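PDB 4QAN: uncharacterized protein, which is of unknown function but adopts a cystatin-like fold, as a divergent member of the NTF2-like superfamily, and binds magnesium. Local coordinates for residues L305-E317 and E373-A385. Sequence-based numbering, arbitrary orientation.
Sequences LDLIKVIPIETEE and ESRKTSEQSVLKA
The E314 carboxylate is met by K384 from above its plane, K384 NZ lying 3.3 Å from E314 OE1 in a salt bridge, while K384 CD packs against E314 CD. The two side chains run side by side in the same direction, the lysine bent at chi2 (-84°) and the glutamate extended. At the edge of the R375 guanidinium, in its plane, lie K376 NZ and E379 OE2, the latter its salt-bridge partner. K309 binds the carbonyls of S378 and Q380, two residues apart: with CG anti to the backbone N (chi1 -153°) and the chain stretched out, K309 NZ lies 2.6 Å from S378 O, tilted out of that carbonyl plane, and 3.0 Å from Q380 O, well above the plane. Between these polar ends, I311 sends CD1 to T377 CG2 (3.9 Å) and CG2 to L383 CG. P312 CG and CD touch S381 O, and V382 CG2 packs on E314 CB at 3.7 Å. The backbones pair in parallel: L383 N bonds to P312 O (3.0 Å), E314 N to L383 O (2.8 Å) and A385 N to E314 O. Strand 383-384 adds a short parallel edge to an otherwise antiparallel sheet; strand 305-314, with a classic beta bulge at I308 and K309 opposite L328, also pairs with 322-331, while helix 371-378 touches N335 and L337 of strand 334-344, and helix 221-234 meets L307 and V310.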
loop_
_atom_site.group_PDB
_atom_site.type_symbol
_atom_site.label_atom_id
_atom_site.label_comp_id
_atom_site.label_asym_id
_atom_site.label_seq_id
_atom_site.Cartn_x
_atom_site.Cartn_y
_atom_site.Cartn_z
ATOM N N LEU A 305 2.538 7.221 -22.145
ATOM C CA LEU A 305 1.196 7.605 -21.786
ATOM C C LEU A 305 1.122 9.114 -21.936
ATOM O O LEU A 305 1.744 9.844 -21.164
ATOM C CB LEU A 305 0.857 7.200 -20.365
ATOM C CG LEU A 305 -0.521 7.667 -19.921
ATOM C CD1 LEU A 305 -1.571 6.851 -20.632
ATOM C CD2 LEU A 305 -0.655 7.545 -18.423
ATOM N N ASP A 306 0.369 9.557 -22.945
ATOM C CA ASP A 306 0.202 10.966 -23.247
ATOM C C ASP A 306 -1.218 11.420 -23.056
ATOM O O ASP A 306 -2.176 10.751 -23.447
ATOM C CB ASP A 306 0.578 11.252 -24.697
ATOM C CG ASP A 306 2.068 11.405 -24.892
ATOM O OD1 ASP A 306 2.664 12.242 -24.184
ATOM O OD2 ASP A 306 2.632 10.693 -25.756
ATOM N N LEU A 307 -1.331 12.599 -22.480
ATOM C CA LEU A 307 -2.585 13.282 -22.366
ATOM C C LEU A 307 -2.812 14.087 -23.673
ATOM O O LEU A 307 -1.982 14.887 -24.073
ATOM C CB LEU A 307 -2.486 14.186 -21.137
ATOM C CG LEU A 307 -3.698 14.536 -20.293
ATOM C CD1 LEU A 307 -4.484 13.321 -19.842
ATOM C CD2 LEU A 307 -3.183 15.326 -19.105
ATOM N N ILE A 308 -3.910 13.835 -24.371
ATOM C CA ILE A 308 -4.265 14.645 -25.538
ATOM C C ILE A 308 -4.980 15.928 -25.094
ATOM O O ILE A 308 -4.740 17.007 -25.630
ATOM C CB ILE A 308 -5.157 13.852 -26.510
ATOM C CG1 ILE A 308 -4.382 12.668 -27.098
ATOM C CG2 ILE A 308 -5.655 14.742 -27.647
ATOM C CD1 ILE A 308 -5.273 11.612 -27.709
ATOM N N LYS A 309 -5.860 15.797 -24.109
ATOM C CA LYS A 309 -6.681 16.898 -23.647
ATOM C C LYS A 309 -7.255 16.617 -22.255
ATOM O O LYS A 309 -7.598 15.476 -21.936
ATOM C CB LYS A 309 -7.821 17.123 -24.638
ATOM C CG LYS A 309 -8.338 18.550 -24.668
ATOM C CD LYS A 309 -9.036 18.822 -25.988
ATOM C CE LYS A 309 -9.683 20.195 -26.025
ATOM N NZ LYS A 309 -10.397 20.346 -27.314
ATOM N N VAL A 310 -7.325 17.658 -21.429
ATOM C CA VAL A 310 -8.052 17.628 -20.162
ATOM C C VAL A 310 -9.313 18.484 -20.314
ATOM O O VAL A 310 -9.220 19.696 -20.495
ATOM C CB VAL A 310 -7.188 18.178 -19.034
ATOM C CG1 VAL A 310 -7.950 18.134 -17.705
ATOM C CG2 VAL A 310 -5.889 17.387 -18.970
ATOM N N ILE A 311 -10.488 17.857 -20.259
ATOM C CA ILE A 311 -11.716 18.519 -20.703
ATOM C C ILE A 311 -12.714 18.662 -19.568
ATOM O O ILE A 311 -13.061 17.665 -18.936
ATOM C CB ILE A 311 -12.403 17.724 -21.826
ATOM C CG1 ILE A 311 -11.400 17.397 -22.931
ATOM C CG2 ILE A 311 -13.568 18.519 -22.381
ATOM C CD1 ILE A 311 -11.913 16.381 -23.917
ATOM N N PRO A 312 -13.213 19.887 -19.328
ATOM C CA PRO A 312 -14.137 20.057 -18.222
ATOM C C PRO A 312 -15.452 19.343 -18.471
ATOM O O PRO A 312 -15.997 19.370 -19.596
ATOM C CB PRO A 312 -14.365 21.576 -18.184
ATOM C CG PRO A 312 -14.162 22.009 -19.602
ATOM C CD PRO A 312 -13.047 21.132 -20.103
ATOM N N ILE A 313 -15.965 18.706 -17.426
ATOM C CA ILE A 313 -17.296 18.121 -17.478
ATOM C C ILE A 313 -18.296 19.107 -16.881
ATOM O O ILE A 313 -18.103 19.609 -15.776
ATOM C CB ILE A 313 -17.320 16.788 -16.709
ATOM C CG1 ILE A 313 -16.323 15.805 -17.343
ATOM C CG2 ILE A 313 -18.720 16.190 -16.666
ATOM C CD1 ILE A 313 -16.069 14.575 -16.493
ATOM N N GLU A 314 -19.365 19.387 -17.609
ATOM C CA GLU A 314 -20.404 20.240 -17.088
ATOM C C GLU A 314 -21.425 19.392 -16.327
ATOM O O GLU A 314 -22.083 18.547 -16.920
ATOM C CB GLU A 314 -21.072 20.997 -18.223
ATOM C CG GLU A 314 -22.221 21.887 -17.773
ATOM C CD GLU A 314 -22.694 22.801 -18.875
ATOM O OE1 GLU A 314 -21.854 23.519 -19.464
ATOM O OE2 GLU A 314 -23.905 22.802 -19.150
ATOM N N THR A 315 -21.532 19.607 -15.015
ATOM C CA THR A 315 -22.525 18.907 -14.194
ATOM C C THR A 315 -23.036 19.750 -13.026
ATOM O O THR A 315 -22.279 20.505 -12.414
ATOM C CB THR A 315 -21.993 17.593 -13.609
ATOM O OG1 THR A 315 -22.951 17.083 -12.669
ATOM C CG2 THR A 315 -20.657 17.806 -12.894
ATOM N N GLU A 316 -24.342 19.626 -12.770
ATOM C CA GLU A 316 -24.969 19.999 -11.496
ATOM C C GLU A 316 -24.073 19.880 -10.253
ATOM O O GLU A 316 -24.116 20.748 -9.384
ATOM C CB GLU A 316 -26.173 19.084 -11.255
ATOM C CG GLU A 316 -27.494 19.654 -11.702
ATOM C CD GLU A 316 -27.896 20.841 -10.861
ATOM O OE1 GLU A 316 -27.448 21.964 -11.184
ATOM O OE2 GLU A 316 -28.661 20.653 -9.886
ATOM N N GLU A 317 -23.298 18.792 -10.198
ATOM C CA GLU A 317 -22.566 18.474 -8.965
ATOM C C GLU A 317 -21.231 19.226 -8.799
ATOM O O GLU A 317 -20.597 19.146 -7.734
ATOM C CB GLU A 317 -22.360 16.964 -8.839
ATOM C CG GLU A 317 -23.660 16.174 -8.756
ATOM C CD GLU A 317 -24.522 16.583 -7.580
ATOM O OE1 GLU A 317 -24.019 16.548 -6.434
ATOM O OE2 GLU A 317 -25.705 16.922 -7.803
ATOM N N GLU A 373 -14.086 7.941 -31.997
ATOM C CA GLU A 373 -14.510 8.468 -30.706
ATOM C C GLU A 373 -13.481 9.443 -30.096
ATOM O O GLU A 373 -13.849 10.458 -29.510
ATOM C CB GLU A 373 -14.780 7.313 -29.729
ATOM C CG GLU A 373 -16.024 6.502 -30.048
ATOM C CD GLU A 373 -16.096 5.178 -29.298
ATOM O OE1 GLU A 373 -15.355 4.984 -28.305
ATOM O OE2 GLU A 373 -16.903 4.320 -29.712
ATOM N N SER A 374 -12.194 9.124 -30.229
ATOM C CA SER A 374 -11.124 9.940 -29.646
ATOM C C SER A 374 -11.032 11.301 -30.324
ATOM O O SER A 374 -10.787 12.306 -29.667
ATOM C CB SER A 374 -9.788 9.219 -29.784
ATOM O OG SER A 374 -8.752 9.928 -29.143
ATOM N N ARG A 375 -11.224 11.324 -31.643
ATOM C CA ARG A 375 -11.163 12.570 -32.402
ATOM C C ARG A 375 -12.371 13.461 -32.129
ATOM O O ARG A 375 -12.236 14.682 -32.055
ATOM C CB ARG A 375 -11.059 12.297 -33.905
ATOM C CG ARG A 375 -10.773 13.554 -34.729
ATOM C CD ARG A 375 -10.729 13.288 -36.228
ATOM N NE ARG A 375 -11.769 12.358 -36.672
ATOM C CZ ARG A 375 -13.076 12.627 -36.735
ATOM N NH1 ARG A 375 -13.556 13.814 -36.369
ATOM N NH2 ARG A 375 -13.916 11.688 -37.161
ATOM N N LYS A 376 -13.549 12.853 -32.006
ATOM C CA LYS A 376 -14.761 13.599 -31.655
ATOM C C LYS A 376 -14.658 14.226 -30.267
ATOM O O LYS A 376 -15.100 15.359 -30.060
ATOM C CB LYS A 376 -16.002 12.695 -31.726
ATOM C CG LYS A 376 -16.403 12.308 -33.143
ATOM C CD LYS A 376 -16.852 13.525 -33.940
ATOM C CE LYS A 376 -16.966 13.219 -35.419
ATOM N NZ LYS A 376 -17.093 14.476 -36.201
ATOM N N THR A 377 -14.079 13.479 -29.329
ATOM C CA THR A 377 -13.901 13.942 -27.964
ATOM C C THR A 377 -12.889 15.090 -27.908
ATOM O O THR A 377 -13.117 16.092 -27.228
ATOM C CB THR A 377 -13.445 12.780 -27.054
ATOM O OG1 THR A 377 -14.378 11.689 -27.146
ATOM C CG2 THR A 377 -13.334 13.227 -25.608
ATOM N N SER A 378 -11.786 14.953 -28.642
ATOM C CA SER A 378 -10.751 15.995 -28.707
ATOM C C SER A 378 -11.266 17.331 -29.236
ATOM O O SER A 378 -10.712 18.378 -28.923
ATOM C CB SER A 378 -9.576 15.534 -29.579
ATOM O OG SER A 378 -9.971 15.429 -30.940
ATOM N N GLU A 379 -12.310 17.289 -30.056
ATOM C CA GLU A 379 -12.950 18.504 -30.571
ATOM C C GLU A 379 -13.860 19.215 -29.560
ATOM O O GLU A 379 -14.214 20.373 -29.762
ATOM C CB GLU A 379 -13.759 18.184 -31.830
ATOM C CG GLU A 379 -12.910 17.914 -33.061
ATOM C CD GLU A 379 -13.692 17.258 -34.188
ATOM O OE1 GLU A 379 -14.859 16.845 -33.975
ATOM O OE2 GLU A 379 -13.130 17.148 -35.297
ATOM N N GLN A 380 -14.256 18.526 -28.497
ATOM C CA GLN A 380 -15.090 19.132 -27.455
ATOM C C GLN A 380 -14.293 20.078 -26.567
ATOM O O GLN A 380 -13.152 19.791 -26.204
ATOM C CB GLN A 380 -15.704 18.056 -26.557
ATOM C CG GLN A 380 -16.515 17.005 -27.285
ATOM C CD GLN A 380 -17.594 17.625 -28.129
ATOM O OE1 GLN A 380 -18.555 18.179 -27.604
ATOM N NE2 GLN A 380 -17.434 17.552 -29.449
ATOM N N SER A 381 -14.897 21.202 -26.213
ATOM C CA SER A 381 -14.351 22.065 -25.177
ATOM C C SER A 381 -15.021 21.761 -23.836
ATOM O O SER A 381 -14.501 22.132 -22.780
ATOM C CB SER A 381 -14.567 23.524 -25.551
ATOM O OG SER A 381 -15.947 23.781 -25.674
ATOM N N VAL A 382 -16.169 21.083 -23.874
ATOM C CA VAL A 382 -16.859 20.678 -22.656
ATOM C C VAL A 382 -17.702 19.428 -22.871
ATOM O O VAL A 382 -18.337 19.284 -23.898
ATOM C CB VAL A 382 -17.740 21.826 -22.094
ATOM C CG1 VAL A 382 -18.766 22.305 -23.113
ATOM C CG2 VAL A 382 -18.413 21.394 -20.803
ATOM N N LEU A 383 -17.701 18.522 -21.897
ATOM C CA LEU A 383 -18.532 17.323 -21.978
ATOM C C LEU A 383 -19.716 17.486 -21.042
ATOM O O LEU A 383 -19.526 17.699 -19.854
ATOM C CB LEU A 383 -17.718 16.090 -21.586
ATOM C CG LEU A 383 -16.439 15.821 -22.386
ATOM C CD1 LEU A 383 -15.648 14.669 -21.791
ATOM C CD2 LEU A 383 -16.762 15.533 -23.842
ATOM N N LYS A 384 -20.930 17.383 -21.573
ATOM C CA LYS A 384 -22.155 17.576 -20.789
ATOM C C LYS A 384 -22.609 16.248 -20.177
ATOM O O LYS A 384 -22.760 15.260 -20.888
ATOM C CB LYS A 384 -23.284 18.116 -21.672
ATOM C CG LYS A 384 -22.912 19.225 -22.648
ATOM C CD LYS A 384 -22.933 20.616 -22.032
ATOM C CE LYS A 384 -22.648 21.660 -23.108
ATOM N NZ LYS A 384 -22.686 23.061 -22.605
ATOM N N ALA A 385 -22.847 16.234 -18.868
ATOM C CA ALA A 385 -23.192 15.010 -18.139
ATOM C C ALA A 385 -24.221 14.145 -18.873
ATOM O O ALA A 385 -25.361 14.550 -19.072
ATOM C CB ALA A 385 -23.709 15.365 -16.758
#